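Local coordinates for probable Thioesterase (PDB 3HM0), which probably hydrolyses thioesters, perhaps those of acyl-coenzyme A, as a hotdog-fold member of the thioesterase superfamily, at residues Gly122-Met127 and Glu144-Asn149; Thr112-Ile117 and Tyr130-Glu135; Ala41-Ala46 and Ala105-Leu110. All blocks are in the same frame, centred on the assembly; numbering follows the deposited sequence.

Interaction 1: Gly122-Met127 and Glu144-Asn149; sequences GARFFM and EIALIN
E144 OE2 takes two N-H groups of one arginine: R124 NE reaches it at 2.7 Å, nearly along the oxygen's C-O axis, and R124 NH2 gives a second, weak bond. OE2 lies at the guanidinium edge but 22° out of its plane, and the carboxylate plane is turned 53° from it. R124 gets there by bending at chi2 and chi3, which folds its chain back over the sheet toward E144. The other carboxylate oxygen lies by a ring: E144 OE1 is 3.3 Å from F126 CE2. F126 and E144 run side by side in the same direction, and the methylene E144 CG sits over one face of the F126 ring, 3.4 Å from CE2. R119 makes a cation-pi contact with the same ring, and R95 touches R124.

On the opposite face of the sheet, F125 and I145 make an apolar contact. F125 CG occupies the position between its backbone N and carbonyl carbon (chi1 67°), which lays the ring across I145. I145 CB meets that ring face in a CH-pi contact, 3.8 Å from the centroid, with both CG1 and CG2 also touching the rim. In the ring plane, at its edge, lies M127 SD. F92 meets the F125 ring steeply, and R67 of helix 58-72 touches I145.

Between the two faces, F125 and I145 form an antiparallel hydrogen-bonded pair: F125 N to I145 O and I145 N to F125 O, both 2.9 Å.

The chemistry therefore divides by face. F125 and I145 join the two strands by backbone bonds and by packing of their buried side chains, while on the face of R124, F126 and E144 the charge of E144 is probably offset at least in part by R124, whose two N-H groups converge on one oxygen.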
loop_
_atom_site.group_PDB
_atom_site.type_symbol
_atom_site.label_atom_id
_atom_site.label_comp_id
_atom_site.label_asym_id
_atom_site.label_seq_id
_atom_site.Cartn_x
_atom_site.Cartn_y
_atom_site.Cartn_z
ATOM N N GLY A 122 16.168 -2.738 -26.891
ATOM C CA GLY A 122 15.232 -3.541 -27.698
ATOM C C GLY A 122 14.372 -4.569 -26.970
ATOM O O GLY A 122 13.335 -4.971 -27.506
ATOM N N ALA A 123 14.811 -5.010 -25.776
ATOM C CA ALA A 123 13.983 -5.824 -24.863
ATOM C C ALA A 123 14.066 -5.396 -23.369
ATOM O O ALA A 123 13.262 -5.845 -22.546
ATOM C CB ALA A 123 14.293 -7.297 -25.029
ATOM N N ARG A 124 15.049 -4.550 -23.043
ATOM C CA ARG A 124 15.243 -3.968 -21.700
ATOM C C ARG A 124 15.452 -2.480 -21.916
ATOM O O ARG A 124 16.031 -2.083 -22.923
ATOM C CB ARG A 124 16.532 -4.475 -20.996
ATOM C CG ARG A 124 16.952 -5.924 -21.198
ATOM C CD ARG A 124 16.131 -6.884 -20.352
ATOM N NE ARG A 124 16.741 -7.168 -19.051
ATOM C CZ ARG A 124 16.462 -8.241 -18.301
ATOM N NH1 ARG A 124 15.577 -9.145 -18.715
ATOM N NH2 ARG A 124 17.066 -8.418 -17.127
ATOM N N PHE A 125 15.030 -1.648 -20.971
ATOM C CA PHE A 125 15.511 -0.261 -20.949
ATOM C C PHE A 125 15.819 0.223 -19.527
ATOM O O PHE A 125 15.365 -0.373 -18.557
ATOM C CB PHE A 125 14.577 0.689 -21.715
ATOM C CG PHE A 125 13.236 0.868 -21.077
ATOM C CD1 PHE A 125 12.205 -0.029 -21.337
ATOM C CD2 PHE A 125 13.006 1.929 -20.209
ATOM C CE1 PHE A 125 10.968 0.133 -20.736
ATOM C CE2 PHE A 125 11.757 2.096 -19.597
ATOM C CZ PHE A 125 10.742 1.208 -19.857
ATOM N N PHE A 126 16.605 1.290 -19.429
ATOM C CA PHE A 126 17.223 1.701 -18.178
ATOM C C PHE A 126 16.882 3.153 -17.828
ATOM O O PHE A 126 17.091 4.072 -18.636
ATOM C CB PHE A 126 18.750 1.505 -18.241
ATOM C CG PHE A 126 19.182 0.064 -18.397
ATOM C CD1 PHE A 126 19.114 -0.576 -19.635
ATOM C CD2 PHE A 126 19.666 -0.655 -17.300
ATOM C CE1 PHE A 126 19.508 -1.935 -19.774
ATOM C CE2 PHE A 126 20.075 -1.998 -17.428
ATOM C CZ PHE A 126 19.994 -2.642 -18.659
ATOM N N MET A 127 16.354 3.358 -16.623
ATOM C CA MET A 127 15.947 4.687 -16.203
ATOM C C MET A 127 16.728 5.230 -15.002
ATOM O O MET A 127 17.136 4.476 -14.096
ATOM C CB MET A 127 14.433 4.725 -15.943
ATOM C CG MET A 127 13.607 5.117 -17.153
ATOM S SD MET A 127 11.849 4.770 -16.910
ATOM C CE MET A 127 11.051 5.893 -18.045
ATOM N N GLU A 144 15.938 -0.910 -13.974
ATOM C CA GLU A 144 15.906 -1.687 -15.204
ATOM C C GLU A 144 14.502 -2.257 -15.465
ATOM O O GLU A 144 13.948 -2.984 -14.636
ATOM C CB GLU A 144 16.928 -2.825 -15.125
ATOM C CG GLU A 144 17.208 -3.493 -16.466
ATOM C CD GLU A 144 18.067 -4.736 -16.343
ATOM O OE1 GLU A 144 19.153 -4.672 -15.700
ATOM O OE2 GLU A 144 17.640 -5.779 -16.900
ATOM N N ILE A 145 13.955 -1.961 -16.639
ATOM C CA ILE A 145 12.591 -2.355 -17.004
ATOM C C ILE A 145 12.561 -3.282 -18.210
ATOM O O ILE A 145 13.114 -2.954 -19.249
ATOM C CB ILE A 145 11.754 -1.109 -17.367
ATOM C CG1 ILE A 145 12.030 0.060 -16.401
ATOM C CG2 ILE A 145 10.281 -1.454 -17.472
ATOM C CD1 ILE A 145 11.284 0.019 -15.088
ATOM N N ALA A 146 11.912 -4.429 -18.068
ATOM C CA ALA A 146 11.630 -5.324 -19.186
ATOM C C ALA A 146 10.139 -5.305 -19.558
ATOM O O ALA A 146 9.296 -4.751 -18.821
ATOM C CB ALA A 146 12.049 -6.742 -18.845
ATOM N N LEU A 147 9.816 -5.947 -20.682
ATOM C CA LEU A 147 8.458 -6.010 -21.218
ATOM C C LEU A 147 8.038 -7.464 -21.333
ATOM O O LEU A 147 8.714 -8.240 -21.999
ATOM C CB LEU A 147 8.407 -5.332 -22.601
ATOM C CG LEU A 147 7.019 -5.205 -23.256
ATOM C CD1 LEU A 147 6.082 -4.383 -22.382
ATOM C CD2 LEU A 147 7.081 -4.621 -24.689
ATOM N N ILE A 148 6.951 -7.859 -20.682
ATOM C CA ILE A 148 6.554 -9.264 -20.719
ATOM C C ILE A 148 5.089 -9.456 -21.051
ATOM O O ILE A 148 4.280 -8.546 -20.871
ATOM C CB ILE A 148 6.842 -9.997 -19.390
ATOM C CG1 ILE A 148 5.988 -9.427 -18.250
ATOM C CG2 ILE A 148 8.319 -9.972 -19.060
ATOM C CD1 ILE A 148 5.873 -10.357 -17.044
ATOM N N ASN A 149 4.749 -10.657 -21.510
ATOM C CA ASN A 149 3.362 -11.000 -21.793
ATOM C C ASN A 149 2.668 -11.691 -20.620
ATOM O O ASN A 149 3.292 -11.978 -19.599
ATOM C CB ASN A 149 3.253 -11.811 -23.078
ATOM C CG ASN A 149 3.723 -13.250 -22.923
ATOM O OD1 ASN A 149 4.237 -13.657 -21.871
ATOM N ND2 ASN A 149 3.545 -14.034 -23.983
#

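Interaction 2: Thr112-Ile117 and Tyr130-Glu135; sequences TIKTRI and YILHGE
Y130 is paired with K114 through two backbone bonds, K114 N to Y130 O and Y130 N to K114 O, each 2.8 Å; the second is the more bent, at 151°. On the same face K114 CB and Y130 CB are 4.2 Å apart, so these two side chains meet at their roots. Y130 O is used twice, because I113 CA also approaches it in a CA-H...O contact of 3.3 Å.

I131 comes next, on the other face and opposite I113 in a non-hydrogen-bonded pair. Its own CA lies 3.4 Å from T112 O, the counterpart of the I113 contact. In both isoleucines chi1 sets CG1 anti to the carbonyl carbon, and this brings I113 CG1 and I131 CG1 together at 4.3 Å, a loose contact.

L132 returns to the face of Y130. It closes a second hydrogen-bonded pair with T112, N to O in both directions at 2.9 Å. Its CD1 branch meets the aliphatic part of K114 at CD, 3.4 Å away, the two chains passing at a slant. K114 bends around CD, at chi3 and chi4, and its NZ forms a salt bridge with D38.

At G134, with its positive phi, the chain has left the strand, yet a water still ties it across: it accepts from G134 N and is hydrogen-bonded to T112 OG1 at 2.7 Å.

In the sheet, strands 110-120 and 124-133 form a hairpin flanked by strand 37-42 beside the first and strand 136-149 beside the second. Helix 58-72 covers the isoleucine face, where F62 touches both I113 and I131, while on the other face the Y130 ring meets F36 at a steep angle.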
loop_
_atom_site.group_PDB
_atom_site.type_symbol
_atom_site.label_atom_id
_atom_site.label_comp_id
_atom_site.label_asym_id
_atom_site.label_seq_id
_atom_site.Cartn_x
_atom_site.Cartn_y
_atom_site.Cartn_z
ATOM N N THR A 112 9.172 16.826 -6.484
ATOM C CA THR A 112 9.516 16.843 -7.901
ATOM C C THR A 112 10.181 15.507 -8.224
ATOM O O THR A 112 11.149 15.108 -7.556
ATOM C CB THR A 112 10.487 17.998 -8.216
ATOM O OG1 THR A 112 9.938 19.224 -7.727
ATOM C CG2 THR A 112 10.763 18.114 -9.699
ATOM N N ILE A 113 9.626 14.808 -9.213
ATOM C CA ILE A 113 10.125 13.515 -9.632
ATOM C C ILE A 113 10.745 13.659 -11.022
ATOM O O ILE A 113 10.072 14.070 -11.960
ATOM C CB ILE A 113 9.001 12.439 -9.653
ATOM C CG1 ILE A 113 8.250 12.395 -8.316
ATOM C CG2 ILE A 113 9.573 11.046 -9.990
ATOM C CD1 ILE A 113 6.831 11.834 -8.426
ATOM N N LYS A 114 12.026 13.318 -11.145
ATOM C CA LYS A 114 12.743 13.451 -12.413
ATOM C C LYS A 114 13.073 12.096 -13.030
ATOM O O LYS A 114 13.663 11.230 -12.393
ATOM C CB LYS A 114 13.985 14.322 -12.253
ATOM C CG LYS A 114 13.630 15.731 -11.822
ATOM C CD LYS A 114 14.780 16.483 -11.195
ATOM C CE LYS A 114 15.487 17.362 -12.212
ATOM N NZ LYS A 114 14.590 18.464 -12.719
ATOM N N THR A 115 12.672 11.927 -14.285
ATOM C CA THR A 115 12.761 10.647 -14.948
ATOM C C THR A 115 13.264 10.850 -16.369
ATOM O O THR A 115 12.829 11.776 -17.067
ATOM C CB THR A 115 11.376 9.964 -14.980
ATOM O OG1 THR A 115 10.853 9.861 -13.650
ATOM C CG2 THR A 115 11.458 8.592 -15.577
ATOM N N ARG A 116 14.201 10.005 -16.780
ATOM C CA ARG A 116 14.555 9.905 -18.180
ATOM C C ARG A 116 15.041 8.493 -18.469
ATOM O O ARG A 116 15.515 7.805 -17.566
ATOM C CB ARG A 116 15.616 10.935 -18.558
ATOM C CG ARG A 116 16.991 10.653 -17.971
ATOM C CD ARG A 116 18.025 11.563 -18.584
ATOM N NE ARG A 116 19.326 11.524 -17.903
ATOM C CZ ARG A 116 20.398 12.200 -18.316
ATOM N NH1 ARG A 116 20.333 12.964 -19.402
ATOM N NH2 ARG A 116 21.539 12.119 -17.648
ATOM N N ILE A 117 14.893 8.053 -19.715
ATOM C CA ILE A 117 15.506 6.823 -20.162
ATOM C C ILE A 117 16.983 7.151 -20.356
ATOM O O ILE A 117 17.331 8.258 -20.780
ATOM C CB ILE A 117 14.854 6.291 -21.456
ATOM C CG1 ILE A 117 13.519 5.621 -21.132
ATOM C CG2 ILE A 117 15.753 5.252 -22.145
ATOM C CD1 ILE A 117 12.672 5.298 -22.348
ATOM N N TYR A 130 14.998 10.628 -9.981
ATOM C CA TYR A 130 15.361 11.439 -8.826
ATOM C C TYR A 130 14.123 12.012 -8.118
ATOM O O TYR A 130 13.113 12.342 -8.757
ATOM C CB TYR A 130 16.317 12.581 -9.238
ATOM C CG TYR A 130 17.617 12.108 -9.875
ATOM C CD1 TYR A 130 18.708 11.738 -9.093
ATOM C CD2 TYR A 130 17.742 12.010 -11.261
ATOM C CE1 TYR A 130 19.890 11.279 -9.674
ATOM C CE2 TYR A 130 18.922 11.555 -11.854
ATOM C CZ TYR A 130 19.996 11.194 -11.055
ATOM O OH TYR A 130 21.167 10.738 -11.644
ATOM N N ILE A 131 14.204 12.137 -6.795
ATOM C CA ILE A 131 13.149 12.782 -6.041
ATOM C C ILE A 131 13.706 13.931 -5.220
ATOM O O ILE A 131 14.535 13.732 -4.340
ATOM C CB ILE A 131 12.328 11.787 -5.172
ATOM C CG1 ILE A 131 11.556 10.813 -6.080
ATOM C CG2 ILE A 131 11.355 12.551 -4.257
ATOM C CD1 ILE A 131 10.871 9.693 -5.383
ATOM N N LEU A 132 13.243 15.140 -5.528
ATOM C CA LEU A 132 13.654 16.329 -4.786
ATOM C C LEU A 132 12.470 16.984 -4.103
ATOM O O LEU A 132 11.320 16.869 -4.558
ATOM C CB LEU A 132 14.297 17.376 -5.712
ATOM C CG LEU A 132 15.487 16.923 -6.545
ATOM C CD1 LEU A 132 15.003 16.298 -7.823
ATOM C CD2 LEU A 132 16.416 18.114 -6.823
ATOM N N HIS A 133 12.778 17.672 -3.012
ATOM C CA HIS A 133 11.887 18.648 -2.467
ATOM C C HIS A 133 12.522 20.030 -2.656
ATOM O O HIS A 133 13.477 20.381 -1.959
ATOM C CB HIS A 133 11.604 18.367 -1.000
ATOM C CG HIS A 133 10.761 19.417 -0.364
ATOM N ND1 HIS A 133 11.118 20.050 0.805
ATOM C CD2 HIS A 133 9.595 19.984 -0.761
ATOM C CE1 HIS A 133 10.199 20.948 1.116
ATOM N NE2 HIS A 133 9.261 20.926 0.183
ATOM N N GLY A 134 11.981 20.803 -3.601
ATOM C CA GLY A 134 12.617 22.031 -4.058
ATOM C C GLY A 134 13.939 21.709 -4.734
ATOM O O GLY A 134 13.975 21.032 -5.767
ATOM N N GLU A 135 15.020 22.177 -4.122
ATOM C CA GLU A 135 16.377 22.000 -4.613
ATOM C C GLU A 135 17.119 20.980 -3.775
ATOM O O GLU A 135 18.346 20.828 -3.891
ATOM C CB GLU A 135 17.142 23.316 -4.488
ATOM C CG GLU A 135 16.786 24.338 -5.544
ATOM C CD GLU A 135 16.982 25.755 -5.036
ATOM O OE1 GLU A 135 16.058 26.257 -4.342
ATOM O OE2 GLU A 135 18.055 26.353 -5.326
HETATM O O HOH W 1 9.572 20.128 -5.220
#

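Interaction 3: Ala41-Ala46 and Ala105-Leu110; sequences ARVYVA and AQIDNL
R42 and D108 meet because R42 CG stands anti to the backbone N (chi1 -174°) and the chain then bends at chi2 and chi3, curling the guanidinium back over the turn. Its NH1 donates to D108 O at 3.1 Å, almost straight at 173° and in the guanidinium plane, while L110 CB covers one guanidinium face. R42 CG also lies over a face of the Y44 ring.

Two backbone bonds fasten V43 to the turn: V43 N to N109 O, 3.0 Å, and D108 N to V43 O, 2.8 Å but bent. A water donates to V43 O as well. V43 CB packs against Q106 O, 3.5 Å away. I107 sends CD1 to the Y44-V45 peptide, 3.5 Å from V45 N.

Inside the turn, N109 N donates to Q106 O, and N109 OD1 accepts from Q106 N, which lies above the amide plane.

The second subunit reaches this edge: its R72 makes a salt bridge with D108 as modelled, though the position of OD1 is less certain, and its E69 is hydrogen-bonded to Y44 OH. F50 of the third subunit packs on I107.

Q106-N109 is a type II beta turn, with D108 at positive phi in the third position; it leads into strand 110-120, whose L110 pairs antiparallel with R42 at the end of strand 37-42, outermost in this chain's hotdog-type sheet.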
loop_
_atom_site.group_PDB
_atom_site.type_symbol
_atom_site.label_atom_id
_atom_site.label_comp_id
_atom_site.label_asym_id
_atom_site.label_seq_id
_atom_site.Cartn_x
_atom_site.Cartn_y
_atom_site.Cartn_z
ATOM N N ALA A 41 4.225 15.421 -7.007
ATOM C CA ALA A 41 3.230 14.787 -6.158
ATOM C C ALA A 41 3.390 15.297 -4.743
ATOM O O ALA A 41 4.496 15.629 -4.311
ATOM C CB ALA A 41 3.338 13.255 -6.206
ATOM N N ARG A 42 2.268 15.379 -4.050
ATOM C CA ARG A 42 2.198 15.796 -2.658
ATOM C C ARG A 42 2.317 14.568 -1.727
ATOM O O ARG A 42 1.964 13.451 -2.101
ATOM C CB ARG A 42 0.854 16.513 -2.436
ATOM C CG ARG A 42 0.668 17.158 -1.058
ATOM C CD ARG A 42 1.484 18.421 -0.943
ATOM N NE ARG A 42 0.972 19.472 -1.814
ATOM C CZ ARG A 42 1.339 20.747 -1.753
ATOM N NH1 ARG A 42 2.240 21.149 -0.868
ATOM N NH2 ARG A 42 0.786 21.627 -2.583
ATOM N N VAL A 43 2.825 14.779 -0.520
ATOM C CA VAL A 43 2.890 13.713 0.463
ATOM C C VAL A 43 1.706 13.853 1.404
ATOM O O VAL A 43 1.493 14.904 2.008
ATOM C CB VAL A 43 4.173 13.774 1.297
ATOM C CG1 VAL A 43 4.072 12.844 2.505
ATOM C CG2 VAL A 43 5.427 13.481 0.429
ATOM N N TYR A 44 0.963 12.764 1.534
ATOM C CA TYR A 44 -0.192 12.683 2.385
ATOM C C TYR A 44 0.058 11.714 3.540
ATOM O O TYR A 44 1.107 11.068 3.586
ATOM C CB TYR A 44 -1.364 12.204 1.534
ATOM C CG TYR A 44 -1.704 13.142 0.410
ATOM C CD1 TYR A 44 -2.465 14.295 0.645
ATOM C CD2 TYR A 44 -1.264 12.894 -0.889
ATOM C CE1 TYR A 44 -2.789 15.173 -0.394
ATOM C CE2 TYR A 44 -1.571 13.774 -1.937
ATOM C CZ TYR A 44 -2.342 14.901 -1.675
ATOM O OH TYR A 44 -2.664 15.758 -2.689
ATOM N N VAL A 45 -0.898 11.597 4.468
ATOM C CA VAL A 45 -0.705 10.746 5.643
ATOM C C VAL A 45 -0.349 9.297 5.254
ATOM O O VAL A 45 0.502 8.653 5.883
ATOM C CB VAL A 45 -1.898 10.821 6.641
ATOM C CG1 VAL A 45 -1.706 9.828 7.811
ATOM C CG2 VAL A 45 -2.068 12.252 7.190
ATOM N N ALA A 46 -0.995 8.809 4.194
ATOM C CA ALA A 46 -0.801 7.469 3.668
ATOM C C ALA A 46 0.674 7.182 3.368
ATOM O O ALA A 46 1.131 6.047 3.472
ATOM C CB ALA A 46 -1.630 7.288 2.432
ATOM N N ALA A 105 11.450 12.877 2.965
ATOM C CA ALA A 105 10.344 13.768 2.621
ATOM C C ALA A 105 9.387 13.856 3.788
ATOM O O ALA A 105 9.152 12.875 4.458
ATOM C CB ALA A 105 9.632 13.305 1.381
ATOM N N GLN A 106 8.859 15.050 4.033
ATOM C CA GLN A 106 7.974 15.313 5.164
ATOM C C GLN A 106 6.517 15.359 4.700
ATOM O O GLN A 106 6.246 15.522 3.486
ATOM C CB GLN A 106 8.321 16.658 5.812
ATOM C CG GLN A 106 9.824 16.930 6.059
ATOM C CD GLN A 106 10.327 16.268 7.324
ATOM O OE1 GLN A 106 9.536 15.927 8.210
ATOM N NE2 GLN A 106 11.643 16.075 7.420
ATOM N N ILE A 107 5.593 15.229 5.663
ATOM C CA ILE A 107 4.156 15.376 5.421
ATOM C C ILE A 107 3.884 16.672 4.700
ATOM O O ILE A 107 4.464 17.714 5.008
ATOM C CB ILE A 107 3.318 15.359 6.732
ATOM C CG1 ILE A 107 1.800 15.322 6.429
ATOM C CG2 ILE A 107 3.632 16.569 7.595
ATOM C CD1 ILE A 107 1.292 14.028 5.784
ATOM N N ASP A 108 3.006 16.596 3.717
ATOM C CA ASP A 108 2.645 17.773 2.933
ATOM C C ASP A 108 3.710 18.323 1.988
ATOM O O ASP A 108 3.419 19.267 1.259
ATOM C CB ASP A 108 2.115 18.902 3.829
ATOM C CG ASP A 108 0.956 19.629 3.196
ATOM O OD1 ASP A 108 0.356 19.051 2.260
ATOM O OD2 ASP A 108 0.625 20.765 3.626
ATOM N N ASN A 109 4.927 17.773 1.996
ATOM C CA ASN A 109 5.938 18.216 1.021
ATOM C C ASN A 109 5.408 18.074 -0.378
ATOM O O ASN A 109 4.637 17.153 -0.666
ATOM C CB ASN A 109 7.215 17.389 1.067
ATOM C CG ASN A 109 8.174 17.818 2.160
ATOM O OD1 ASN A 109 9.240 17.205 2.304
ATOM N ND2 ASN A 109 7.804 18.850 2.954
ATOM N N LEU A 110 5.826 18.993 -1.239
ATOM C CA LEU A 110 5.566 18.889 -2.655
ATOM C C LEU A 110 6.815 18.339 -3.319
ATOM O O LEU A 110 7.891 18.952 -3.250
ATOM C CB LEU A 110 5.197 20.241 -3.234
ATOM C CG LEU A 110 4.759 20.211 -4.699
ATOM C CD1 LEU A 110 3.751 19.092 -4.998
ATOM C CD2 LEU A 110 4.175 21.587 -5.057
HETATM O O HOH W 2 -1.023 16.153 2.889
#

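All three contacts reach one antiparallel sheet, ordered 37-42, 110-120, 124-133, 136-149, 90-101, with helix 58-72 against it. Interaction 3 comes first along the chain and closes before the others open; the segments of interactions 1 and 2 then alternate, sharing strand 124-133. Their centres lie about 21 Å apart, yet they touch where M127 CG packs on R116 O, 3.3 Å away. Interactions 2 and 3, about 15 Å apart between centres, meet through H133 and L110. Interactions 1 and 3 are about 30 Å apart between centres and do not touch. Successive hairpins thus build the sheet's middle, whereas interaction 3, at one margin, meets other subunits of the tetramer.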